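Local coordinates for peroxisomal acyl-CoA oxidase 1A (Solanum lycopersicum, PDB 2FON), which probably oxidises acyl-CoA in peroxisomal fatty-acid beta-oxidation, using FAD as its cofactor, at residues B[475-487]-B[504-516]. Sequence-based numbering, arbitrary orientation.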
ATOM      1  N   SER B 475      13.056 -28.910  13.035  1.00 66.57           N
ATOM      2  CA  SER B 475      13.921 -30.063  13.104  1.00 67.15           C
ATOM      3  C   SER B 475      15.266 -29.791  12.371  1.00 66.86           C
ATOM      4  O   SER B 475      16.294 -30.355  12.717  1.00 66.82           O
ATOM      5  CB  SER B 475      13.203 -31.302  12.612  1.00 67.01           C
ATOM      6  OG  SER B 475      13.732 -31.679  11.364  1.00 70.17           O
ATOM      7  N   TYR B 476      15.269 -28.893  11.395  1.00 67.29           N
ATOM      8  CA  TYR B 476      16.525 -28.478  10.789  1.00 67.73           C
ATOM      9  C   TYR B 476      17.548 -27.938  11.779  1.00 68.56           C
ATOM     10  O   TYR B 476      18.727 -28.185  11.608  1.00 69.18           O
ATOM     11  CB  TYR B 476      16.317 -27.496   9.663  1.00 67.48           C
ATOM     12  CG  TYR B 476      15.884 -26.089  10.076  1.00 68.79           C
ATOM     13  CD1 TYR B 476      16.824 -25.068  10.205  1.00 69.00           C
ATOM     14  CD2 TYR B 476      14.544 -25.775  10.283  1.00 66.47           C
ATOM     15  CE1 TYR B 476      16.452 -23.786  10.532  1.00 69.31           C
ATOM     16  CE2 TYR B 476      14.164 -24.505  10.630  1.00 69.19           C
ATOM     17  CZ  TYR B 476      15.122 -23.499  10.748  1.00 69.42           C
ATOM     18  OH  TYR B 476      14.758 -22.206  11.098  1.00 67.47           O
ATOM     19  N   MET B 477      17.124 -27.245  12.828  1.00 69.17           N
ATOM     20  CA  MET B 477      18.089 -26.704  13.789  1.00 70.37           C
ATOM     21  C   MET B 477      18.870 -27.758  14.565  1.00 70.86           C
ATOM     22  O   MET B 477      19.854 -27.442  15.273  1.00 71.87           O
ATOM     23  CB  MET B 477      17.410 -25.785  14.758  1.00 71.35           C
ATOM     24  CG  MET B 477      16.701 -24.670  14.055  1.00 73.76           C
ATOM     25  SD  MET B 477      17.257 -23.184  14.858  1.00 80.31           S
ATOM     26  CE  MET B 477      16.415 -21.903  13.914  1.00 77.51           C
ATOM     27  N   GLY B 478      18.443 -29.016  14.443  1.00 70.14           N
ATOM     28  CA  GLY B 478      19.209 -30.106  14.989  1.00 68.74           C
ATOM     29  C   GLY B 478      20.420 -30.405  14.123  1.00 68.36           C
ATOM     30  O   GLY B 478      21.226 -31.249  14.473  1.00 68.17           O
ATOM     31  N   ARG B 479      20.549 -29.742  12.978  1.00 67.68           N
ATOM     32  CA  ARG B 479      21.671 -30.032  12.082  1.00 67.33           C
ATOM     33  C   ARG B 479      22.530 -28.798  11.815  1.00 66.32           C
ATOM     34  O   ARG B 479      23.018 -28.642  10.707  1.00 65.86           O
ATOM     35  CB  ARG B 479      21.203 -30.690  10.757  1.00 67.16           C
ATOM     36  CG  ARG B 479      20.097 -31.748  10.920  1.00 68.19           C
ATOM     37  CD  ARG B 479      19.679 -32.484   9.650  1.00 68.69           C
ATOM     38  NE  ARG B 479      19.252 -31.601   8.557  1.00 74.63           N
ATOM     39  CZ  ARG B 479      18.022 -31.132   8.369  1.00 75.65           C
ATOM     40  NH1 ARG B 479      17.028 -31.439   9.190  1.00 78.30           N
ATOM     41  NH2 ARG B 479      17.780 -30.345   7.340  1.00 75.63           N
ATOM     42  N   ILE B 480      22.727 -27.947  12.830  1.00 66.06           N
ATOM     43  CA  ILE B 480      23.534 -26.719  12.682  1.00 66.22           C
ATOM     44  C   ILE B 480      25.013 -26.958  12.370  1.00 66.73           C
ATOM     45  O   ILE B 480      25.517 -26.327  11.445  1.00 66.93           O
ATOM     46  CB  ILE B 480      23.375 -25.737  13.882  1.00 65.99           C
ATOM     47  N   GLU B 481      25.712 -27.851  13.095  1.00 67.09           N
ATOM     48  CA  GLU B 481      27.154 -28.025  12.850  1.00 67.85           C
ATOM     49  C   GLU B 481      27.402 -28.031  11.345  1.00 68.16           C
ATOM     50  O   GLU B 481      28.277 -27.321  10.844  1.00 68.83           O
ATOM     51  CB  GLU B 481      27.718 -29.310  13.492  1.00 68.13           C
ATOM     52  N   HIS B 482      26.585 -28.812  10.640  1.00 67.68           N
ATOM     53  CA  HIS B 482      26.617 -28.933   9.201  1.00 66.93           C
ATOM     54  C   HIS B 482      26.196 -27.639   8.490  1.00 66.65           C
ATOM     55  O   HIS B 482      26.967 -27.050   7.718  1.00 66.93           O
ATOM     56  CB  HIS B 482      25.708 -30.090   8.805  1.00 67.00           C
ATOM     57  CG  HIS B 482      25.550 -30.244   7.331  1.00 68.25           C
ATOM     58  ND1 HIS B 482      24.475 -29.724   6.641  1.00 69.89           N
ATOM     59  CD2 HIS B 482      26.340 -30.840   6.409  1.00 69.25           C
ATOM     60  CE1 HIS B 482      24.603 -30.005   5.358  1.00 69.52           C
ATOM     61  NE2 HIS B 482      25.725 -30.681   5.190  1.00 70.09           N
ATOM     62  N   LEU B 483      24.967 -27.193   8.743  1.00 65.81           N
ATOM     63  CA  LEU B 483      24.443 -26.003   8.111  1.00 64.41           C
ATOM     64  C   LEU B 483      25.336 -24.741   8.278  1.00 65.44           C
ATOM     65  O   LEU B 483      25.340 -23.848   7.418  1.00 65.39           O
ATOM     66  CB  LEU B 483      23.018 -25.768   8.586  1.00 63.30           C
ATOM     67  CG  LEU B 483      21.931 -26.721   8.087  1.00 60.96           C
ATOM     68  CD1 LEU B 483      20.663 -26.569   8.835  1.00 56.24           C
ATOM     69  CD2 LEU B 483      21.630 -26.556   6.618  1.00 62.05           C
ATOM     70  N   MET B 484      26.094 -24.671   9.366  1.00 66.48           N
ATOM     71  CA  MET B 484      27.043 -23.575   9.586  1.00 67.74           C
ATOM     72  C   MET B 484      28.205 -23.583   8.599  1.00 68.34           C
ATOM     73  O   MET B 484      28.827 -22.545   8.361  1.00 68.74           O
ATOM     74  CB  MET B 484      27.646 -23.632  10.991  1.00 67.85           C
ATOM     75  CG  MET B 484      26.737 -23.253  12.117  1.00 70.14           C
ATOM     76  SD  MET B 484      26.074 -21.621  11.809  1.00 76.76           S
ATOM     77  CE  MET B 484      27.478 -20.567  12.241  1.00 75.86           C
ATOM     78  N   GLN B 485      28.518 -24.742   8.038  1.00 68.73           N
ATOM     79  CA  GLN B 485      29.749 -24.853   7.271  1.00 69.82           C
ATOM     80  C   GLN B 485      29.600 -25.357   5.813  1.00 70.42           C
ATOM     81  O   GLN B 485      30.594 -25.509   5.103  1.00 70.31           O
ATOM     82  CB  GLN B 485      30.775 -25.692   8.052  1.00 69.66           C
ATOM     83  CG  GLN B 485      30.322 -27.105   8.379  1.00 70.33           C
ATOM     84  CD  GLN B 485      30.481 -28.101   7.211  1.00 72.59           C
ATOM     85  OE1 GLN B 485      31.610 -28.462   6.801  1.00 75.19           O
ATOM     86  NE2 GLN B 485      29.351 -28.583   6.701  1.00 71.01           N
ATOM     87  N   CYS B 486      28.381 -25.624   5.361  1.00 70.98           N
ATOM     88  CA  CYS B 486      28.217 -26.047   3.980  1.00 71.75           C
ATOM     89  C   CYS B 486      28.307 -24.878   2.967  1.00 71.87           C
ATOM     90  O   CYS B 486      28.418 -23.697   3.320  1.00 72.35           O
ATOM     91  CB  CYS B 486      26.958 -26.918   3.784  1.00 71.97           C
ATOM     92  SG  CYS B 486      25.364 -26.294   4.448  1.00 74.85           S
ATOM     93  N   ARG B 487      28.324 -25.242   1.701  1.00 71.42           N
ATOM     94  CA  ARG B 487      28.404 -24.306   0.627  1.00 71.56           C
ATOM     95  C   ARG B 487      27.403 -24.906  -0.331  1.00 70.85           C
ATOM     96  O   ARG B 487      27.349 -26.120  -0.483  1.00 70.17           O
ATOM     97  CB  ARG B 487      29.809 -24.331  -0.025  1.00 72.01           C
ATOM     98  CG  ARG B 487      30.980 -23.995   0.906  1.00 74.68           C
ATOM     99  CD  ARG B 487      31.678 -22.657   0.618  1.00 78.34           C
ATOM    100  NE  ARG B 487      32.328 -22.103   1.822  1.00 82.52           N
ATOM    101  CZ  ARG B 487      31.859 -21.054   2.515  1.00 84.78           C
ATOM    102  NH1 ARG B 487      30.741 -20.444   2.118  1.00 86.53           N
ATOM    103  NH2 ARG B 487      32.488 -20.608   3.607  1.00 84.24           N
ATOM    104  N   GLU B 504      18.095 -26.896   1.156  1.00 66.35           N
ATOM    105  CA  GLU B 504      19.275 -26.702   1.961  1.00 65.48           C
ATOM    106  C   GLU B 504      19.624 -25.230   2.010  1.00 65.08           C
ATOM    107  O   GLU B 504      20.006 -24.738   3.066  1.00 65.59           O
ATOM    108  CB  GLU B 504      20.450 -27.494   1.466  1.00 64.49           C
ATOM    109  CG  GLU B 504      21.545 -27.428   2.456  1.00 64.50           C
ATOM    110  CD  GLU B 504      22.778 -28.175   2.010  1.00 66.54           C
ATOM    111  OE1 GLU B 504      23.557 -27.623   1.195  1.00 67.29           O
ATOM    112  OE2 GLU B 504      22.976 -29.312   2.495  1.00 66.07           O
ATOM    113  N   ALA B 505      19.484 -24.543   0.879  1.00 64.08           N
ATOM    114  CA  ALA B 505      19.842 -23.142   0.809  1.00 64.15           C
ATOM    115  C   ALA B 505      18.998 -22.310   1.783  1.00 64.55           C
ATOM    116  O   ALA B 505      19.523 -21.376   2.393  1.00 64.54           O
ATOM    117  CB  ALA B 505      19.715 -22.615  -0.596  1.00 63.70           C
ATOM    118  N   PHE B 506      17.719 -22.662   1.948  1.00 64.12           N
ATOM    119  CA  PHE B 506      16.876 -21.945   2.885  1.00 64.21           C
ATOM    120  C   PHE B 506      17.131 -22.305   4.349  1.00 64.28           C
ATOM    121  O   PHE B 506      17.010 -21.465   5.256  1.00 63.60           O
ATOM    122  CB  PHE B 506      15.416 -22.154   2.516  1.00 65.07           C
ATOM    123  CG  PHE B 506      14.928 -21.200   1.480  1.00 64.29           C
ATOM    124  CD1 PHE B 506      15.117 -21.464   0.129  1.00 63.86           C
ATOM    125  CD2 PHE B 506      14.332 -20.017   1.855  1.00 63.60           C
ATOM    126  CE1 PHE B 506      14.713 -20.552  -0.832  1.00 62.34           C
ATOM    127  CE2 PHE B 506      13.919 -19.095   0.898  1.00 62.35           C
ATOM    128  CZ  PHE B 506      14.111 -19.373  -0.440  1.00 64.43           C
ATOM    129  N   GLU B 507      17.479 -23.573   4.558  1.00 64.25           N
ATOM    130  CA  GLU B 507      17.827 -24.098   5.866  1.00 63.73           C
ATOM    131  C   GLU B 507      19.090 -23.435   6.361  1.00 62.88           C
ATOM    132  O   GLU B 507      19.135 -22.941   7.484  1.00 62.28           O
ATOM    133  CB  GLU B 507      17.998 -25.609   5.795  1.00 63.59           C
ATOM    134  CG  GLU B 507      16.662 -26.372   5.737  1.00 64.74           C
ATOM    135  CD  GLU B 507      16.797 -27.905   5.790  1.00 65.65           C
ATOM    136  OE1 GLU B 507      15.769 -28.567   6.013  1.00 70.51           O
ATOM    137  OE2 GLU B 507      17.901 -28.482   5.610  1.00 66.72           O
ATOM    138  N   ALA B 508      20.099 -23.371   5.497  1.00 62.74           N
ATOM    139  CA  ALA B 508      21.390 -22.785   5.866  1.00 62.49           C
ATOM    140  C   ALA B 508      21.186 -21.342   6.283  1.00 62.30           C
ATOM    141  O   ALA B 508      21.489 -20.953   7.413  1.00 62.52           O
ATOM    142  CB  ALA B 508      22.369 -22.873   4.714  1.00 62.20           C
ATOM    143  N   ARG B 509      20.623 -20.570   5.368  1.00 62.00           N
ATOM    144  CA  ARG B 509      20.315 -19.192   5.614  1.00 62.45           C
ATOM    145  C   ARG B 509      19.670 -18.963   6.994  1.00 63.02           C
ATOM    146  O   ARG B 509      20.088 -18.077   7.757  1.00 63.01           O
ATOM    147  CB  ARG B 509      19.380 -18.697   4.526  1.00 61.85           C
ATOM    148  CG  ARG B 509      18.893 -17.275   4.777  1.00 64.44           C
ATOM    149  CD  ARG B 509      17.504 -17.136   4.313  1.00 63.36           C
ATOM    150  NE  ARG B 509      17.071 -15.764   4.250  1.00 65.23           N
ATOM    151  CZ  ARG B 509      15.802 -15.442   3.992  1.00 67.08           C
ATOM    152  NH1 ARG B 509      14.922 -16.414   3.753  1.00 63.36           N
ATOM    153  NH2 ARG B 509      15.405 -14.164   3.973  1.00 65.42           N
ATOM    154  N   SER B 510      18.639 -19.749   7.296  1.00 62.89           N
ATOM    155  CA  SER B 510      17.893 -19.541   8.509  1.00 63.13           C
ATOM    156  C   SER B 510      18.733 -19.931   9.730  1.00 62.52           C
ATOM    157  O   SER B 510      18.893 -19.142  10.676  1.00 62.58           O
ATOM    158  CB  SER B 510      16.560 -20.287   8.439  1.00 63.57           C
ATOM    159  OG  SER B 510      15.890 -20.218   9.685  1.00 66.86           O
ATOM    160  N   ALA B 511      19.311 -21.126   9.688  1.00 61.72           N
ATOM    161  CA  ALA B 511      20.233 -21.550  10.743  1.00 60.69           C
ATOM    162  C   ALA B 511      21.261 -20.476  10.954  1.00 60.03           C
ATOM    163  O   ALA B 511      21.414 -19.958  12.049  1.00 59.91           O
ATOM    164  CB  ALA B 511      20.899 -22.863  10.398  1.00 60.18           C
ATOM    165  N   ARG B 512      21.951 -20.103   9.892  1.00 60.24           N
ATOM    166  CA  ARG B 512      22.984 -19.111  10.053  1.00 60.67           C
ATOM    167  C   ARG B 512      22.422 -17.835  10.660  1.00 60.99           C
ATOM    168  O   ARG B 512      22.960 -17.351  11.630  1.00 61.32           O
ATOM    169  CB  ARG B 512      23.690 -18.861   8.749  1.00 60.51           C
ATOM    170  CG  ARG B 512      24.666 -19.919   8.421  1.00 60.99           C
ATOM    171  CD  ARG B 512      24.602 -20.236   6.960  1.00 63.93           C
ATOM    172  NE  ARG B 512      25.454 -21.372   6.635  1.00 65.87           N
ATOM    173  CZ  ARG B 512      26.629 -21.254   6.030  1.00 68.04           C
ATOM    174  NH1 ARG B 512      27.070 -20.045   5.672  1.00 67.20           N
ATOM    175  NH2 ARG B 512      27.352 -22.342   5.769  1.00 68.10           N
ATOM    176  N   MET B 513      21.304 -17.333  10.156  1.00 61.19           N
ATOM    177  CA  MET B 513      20.778 -16.078  10.695  1.00 62.96           C
ATOM    178  C   MET B 513      20.385 -16.162  12.161  1.00 62.24           C
ATOM    179  O   MET B 513      20.752 -15.283  12.963  1.00 61.74           O
ATOM    180  CB  MET B 513      19.665 -15.493   9.843  1.00 61.96           C
ATOM    181  CG  MET B 513      20.196 -14.759   8.649  1.00 61.94           C
ATOM    182  SD  MET B 513      18.855 -14.430   7.506  1.00 68.05           S
ATOM    183  CE  MET B 513      17.994 -13.051   8.311  1.00 68.30           C
ATOM    184  N   SER B 514      19.690 -17.243  12.516  1.00 62.18           N
ATOM    185  CA  SER B 514      19.338 -17.475  13.914  1.00 61.67           C
ATOM    186  C   SER B 514      20.552 -17.664  14.810  1.00 61.23           C
ATOM    187  O   SER B 514      20.585 -17.122  15.894  1.00 61.67           O
ATOM    188  CB  SER B 514      18.396 -18.641  14.047  1.00 61.74           C
ATOM    189  OG  SER B 514      17.103 -18.197  13.723  1.00 62.29           O
ATOM    190  N   VAL B 515      21.555 -18.391  14.343  1.00 60.30           N
ATOM    191  CA  VAL B 515      22.777 -18.551  15.112  1.00 59.84           C
ATOM    192  C   VAL B 515      23.411 -17.196  15.378  1.00 59.34           C
ATOM    193  O   VAL B 515      23.769 -16.868  16.501  1.00 58.91           O
ATOM    194  CB  VAL B 515      23.775 -19.524  14.398  1.00 60.40           C
ATOM    195  CG1 VAL B 515      25.211 -19.338  14.886  1.00 58.54           C
ATOM    196  CG2 VAL B 515      23.323 -20.984  14.603  1.00 60.20           C
ATOM    197  N   ALA B 516      23.510 -16.399  14.332  1.00 59.39           N
ATOM    198  CA  ALA B 516      24.096 -15.064  14.433  1.00 59.15           C
ATOM    199  C   ALA B 516      23.301 -14.227  15.463  1.00 59.43           C
ATOM    200  O   ALA B 516      23.902 -13.466  16.246  1.00 59.81           O
ATOM    201  CB  ALA B 516      24.173 -14.367  13.023  1.00 56.80           C
TER
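A single knob-into-hole contact joins the short helix 480-483 to the long helix 499-521 of the helical acyl-CoA oxidase C-terminal region, away from the FAD sites: Leu-483 is the knob, held among Glu-504, Glu-507, Ala-508 and Ala-511. Leu-483 CB meets Ala-511 CB at 4.0 Å, and among the contacts of its CD2 methyl is Glu-507 CB at 3.8 Å. The carbonyl of the same residue is gripped by Arg-512, whose NE reaches Leu-483 O at 2.6 Å with an N-H...O angle of 154°; the oxygen lies near the guanidinium plane, and NH2 adds a weak second bond. A bend at chi2 (140°) carries the arginine chain to this carbonyl, while Met-484 O lies over a guanidinium face. With the guanidinium gone, as in an alanine here, Leu-483 O would probably be left without its donors from the long helix, and the chain round Leu-483 and Met-484 less firmly held to it. Arg-479 forms a salt bridge, NH2 to Glu-507 OE2 at 2.5 Å, the guanidinium and carboxylate planes lying 51° apart. Beyond Arg-512, Met-484 and Val-515 meet tip to tip, CE to CG1 at 3.7 Å. Glu-504 OE1 is bonded to Tyr-595, and OE2 lies at the edge of the His-482 ring. The 3-10 turn 476-478 supplies Tyr-476, whose hydroxyl also hydrogen-bonds His-545 of helix 535-558; across the contact Tyr-476 OH and Ser-510 OG are hydrogen-bonded at 2.7 Å.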